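Local structure of leucine aminopeptidase 1 (Caenorhabditis elegans, 2HC9) at residues Val32-Glu35 and Gly36-Glu40. The protein releases N-terminal amino acids, preferably leucine, from peptides as a two-zinc aminopeptidase of the M17 family and probably acts as a digestive enzyme. The protein carries 1 engineered substitution. Numbering follows the deposited sequence. Where two conformers were deposited one is given.
Sequences VTFE and GKFKE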
ATOM      1  N   VAL A  32       7.108 -56.878   3.117  1.00 25.56           N
ATOM      2  CA  VAL A  32       7.225 -57.213   4.534  1.00 28.41           C
ATOM      3  C   VAL A  32       6.332 -58.424   4.865  1.00 31.17           C
ATOM      4  O   VAL A  32       5.150 -58.445   4.517  1.00 34.25           O
ATOM      5  CB  VAL A  32       6.865 -56.001   5.428  1.00 28.68           C
ATOM      6  CG1 VAL A  32       6.779 -56.431   6.902  1.00 30.91           C
ATOM      7  CG2 VAL A  32       7.916 -54.902   5.251  1.00 25.57           C
ATOM      8  N   THR A  33       6.914 -59.423   5.524  1.00 28.87           N
ATOM      9  CA  THR A  33       6.156 -60.571   6.037  1.00 30.19           C
ATOM     10  C   THR A  33       5.659 -60.316   7.459  1.00 28.27           C
ATOM     11  O   THR A  33       6.442 -59.935   8.334  1.00 29.14           O
ATOM     12  CB  THR A  33       7.014 -61.870   6.000  1.00 34.78           C
ATOM     13  OG1 THR A  33       7.529 -62.050   4.679  1.00 33.87           O
ATOM     14  CG2 THR A  33       6.174 -63.096   6.351  1.00 32.74           C
ATOM     15  N   PHE A  34       4.363 -60.523   7.680  1.00 26.98           N
ATOM     16  CA  PHE A  34       3.779 -60.463   9.019  1.00 31.28           C
ATOM     17  C   PHE A  34       4.187 -61.703   9.831  1.00 36.65           C
ATOM     18  O   PHE A  34       3.431 -62.667   9.930  1.00 34.07           O
ATOM     19  CB  PHE A  34       2.258 -60.364   8.931  1.00 33.35           C
ATOM     20  CG  PHE A  34       1.601 -59.789  10.162  1.00 35.98           C
ATOM     21  CD1 PHE A  34       1.680 -58.423  10.436  1.00 37.80           C
ATOM     22  CD2 PHE A  34       0.882 -60.607  11.036  1.00 31.65           C
ATOM     23  CE1 PHE A  34       1.064 -57.881  11.565  1.00 37.58           C
ATOM     24  CE2 PHE A  34       0.258 -60.073  12.168  1.00 34.50           C
ATOM     25  CZ  PHE A  34       0.347 -58.711  12.436  1.00 34.24           C
ATOM     26  N   GLU A  35       5.382 -61.661  10.408  1.00 35.38           N
ATOM     27  CA  GLU A  35       5.917 -62.765  11.210  1.00 36.64           C
ATOM     28  C   GLU A  35       6.929 -62.186  12.196  1.00 35.62           C
ATOM     29  O   GLU A  35       7.242 -60.996  12.140  1.00 30.13           O
ATOM     30  CB  GLU A  35       6.590 -63.800  10.300  1.00 35.29           C
ATOM     31  CG  GLU A  35       7.916 -63.349   9.740  1.00 39.23           C
ATOM     32  CD  GLU A  35       8.468 -64.307   8.714  1.00 48.87           C
ATOM     33  OE1 GLU A  35       7.948 -65.441   8.604  1.00 46.14           O
ATOM     34  OE2 GLU A  35       9.424 -63.916   8.008  1.00 46.70           O
ATOM     35  N   GLY A  36       7.428 -63.019  13.106  1.00 30.36           N
ATOM     36  CA  GLY A  36       8.624 -62.695  13.874  1.00 32.95           C
ATOM     37  C   GLY A  36       8.412 -61.496  14.774  1.00 23.74           C
ATOM     38  O   GLY A  36       7.315 -61.314  15.327  1.00 26.31           O
ATOM     39  N   LYS A  37       9.448 -60.667  14.894  1.00 26.49           N
ATOM     40  CA  LYS A  37       9.430 -59.508  15.790  0.50 28.60           C
ATOM     41  C   LYS A  37       8.417 -58.455  15.340  1.00 28.08           C
ATOM     42  O   LYS A  37       7.802 -57.784  16.168  1.00 29.15           O
ATOM     43  CB  LYS A  37      10.817 -58.877  15.875  0.50 32.98           C
ATOM     44  CG  LYS A  37      11.935 -59.875  16.138  0.50 37.11           C
ATOM     45  CD  LYS A  37      12.729 -59.500  17.371  0.50 39.75           C
ATOM     46  CE  LYS A  37      12.055 -59.983  18.650  0.50 42.60           C
ATOM     47  NZ  LYS A  37      12.775 -59.522  19.869  0.50 39.75           N
ATOM     48  N   PHE A  38       8.261 -58.313  14.026  1.00 26.28           N
ATOM     49  CA  PHE A  38       7.293 -57.352  13.486  1.00 25.02           C
ATOM     50  C   PHE A  38       5.873 -57.742  13.897  1.00 27.84           C
ATOM     51  O   PHE A  38       5.116 -56.915  14.405  1.00 27.53           O
ATOM     52  CB  PHE A  38       7.426 -57.242  11.961  1.00 26.08           C
ATOM     53  CG  PHE A  38       6.376 -56.372  11.330  1.00 24.37           C
ATOM     54  CD1 PHE A  38       6.173 -55.069  11.799  1.00 25.15           C
ATOM     55  CD2 PHE A  38       5.576 -56.854  10.301  1.00 25.09           C
ATOM     56  CE1 PHE A  38       5.191 -54.249  11.229  1.00 24.53           C
ATOM     57  CE2 PHE A  38       4.586 -56.051   9.721  1.00 26.60           C
ATOM     58  CZ  PHE A  38       4.397 -54.734  10.192  1.00 26.66           C
ATOM     59  N   LYS A  39       5.525 -59.016  13.710  1.00 26.57           N
ATOM     60  CA  LYS A  39       4.225 -59.522  14.147  1.00 26.59           C
ATOM     61  C   LYS A  39       4.015 -59.298  15.636  1.00 24.67           C
ATOM     62  O   LYS A  39       2.948 -58.876  16.062  1.00 27.99           O
ATOM     63  CB  LYS A  39       4.098 -61.021  13.835  1.00 30.10           C
ATOM     64  CG  LYS A  39       2.870 -61.701  14.408  1.00 31.83           C
ATOM     65  CD  LYS A  39       2.783 -63.121  13.833  1.00 40.42           C
ATOM     66  CE  LYS A  39       1.690 -63.946  14.483  1.00 45.97           C
ATOM     67  NZ  LYS A  39       1.608 -65.292  13.827  1.00 46.36           N
ATOM     68  N   GLU A  40       5.044 -59.577  16.424  1.00 30.73           N
ATOM     69  CA  GLU A  40       4.977 -59.369  17.867  1.00 34.66           C
ATOM     70  C   GLU A  40       4.555 -57.937  18.200  1.00 33.93           C
ATOM     71  O   GLU A  40       3.712 -57.717  19.062  1.00 28.91           O
ATOM     72  CB  GLU A  40       6.334 -59.687  18.476  1.00 36.95           C
ATOM     73  CG  GLU A  40       6.401 -59.709  19.989  1.00 51.92           C
ATOM     74  CD  GLU A  40       7.825 -59.981  20.485  1.00 59.69           C
ATOM     75  OE1 GLU A  40       8.486 -60.912  19.956  1.00 61.25           O
ATOM     76  OE2 GLU A  40       8.291 -59.252  21.391  1.00 64.71           O
TER
HETATM   77  O   HOH W   1      10.117 -59.245  11.958  1.00 27.46           O
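The rings of Phe34 and Phe38 meet in an offset edge-to-face pair, planes at 82°, with the edge of Phe34 turned to the face of Phe38 and centroids 5.8 Å apart. Phe34 is the centre of an inverse gamma turn. Phe38 CG lies anti to its backbone N (chi1 175°), which carries the ring back from helix 36-42 against the preceding loop. There Val32 CG1 touches Phe38 CE2 at 3.6 Å, while Thr33 O sits at the ring edge. Lys39 serves by its aliphatic root: its CB lies over one face of Phe34, and CG comes 3.8 Å from Phe34 CE2, before the extended chain leads the ammonium away. Lys39 N donates almost straight (171°) to Glu35 O at 3.1 Å, and a water accepts from Phe38 N and donates weakly to Glu35 O, bridging the two. Gly36 suits its place because its phi is positive and a CB there would clash with Glu35 C. Phe38 also meets Trp52 and Phe114 edge-to-face. An alanine in place of Phe38 would probably open a gap between helix and loop, leaving Phe34 and Val32 without their shared aromatic partner. Buried Phe38 and the straight N-H...O bond thus fasten this surface loop to its helix by both side chain and backbone.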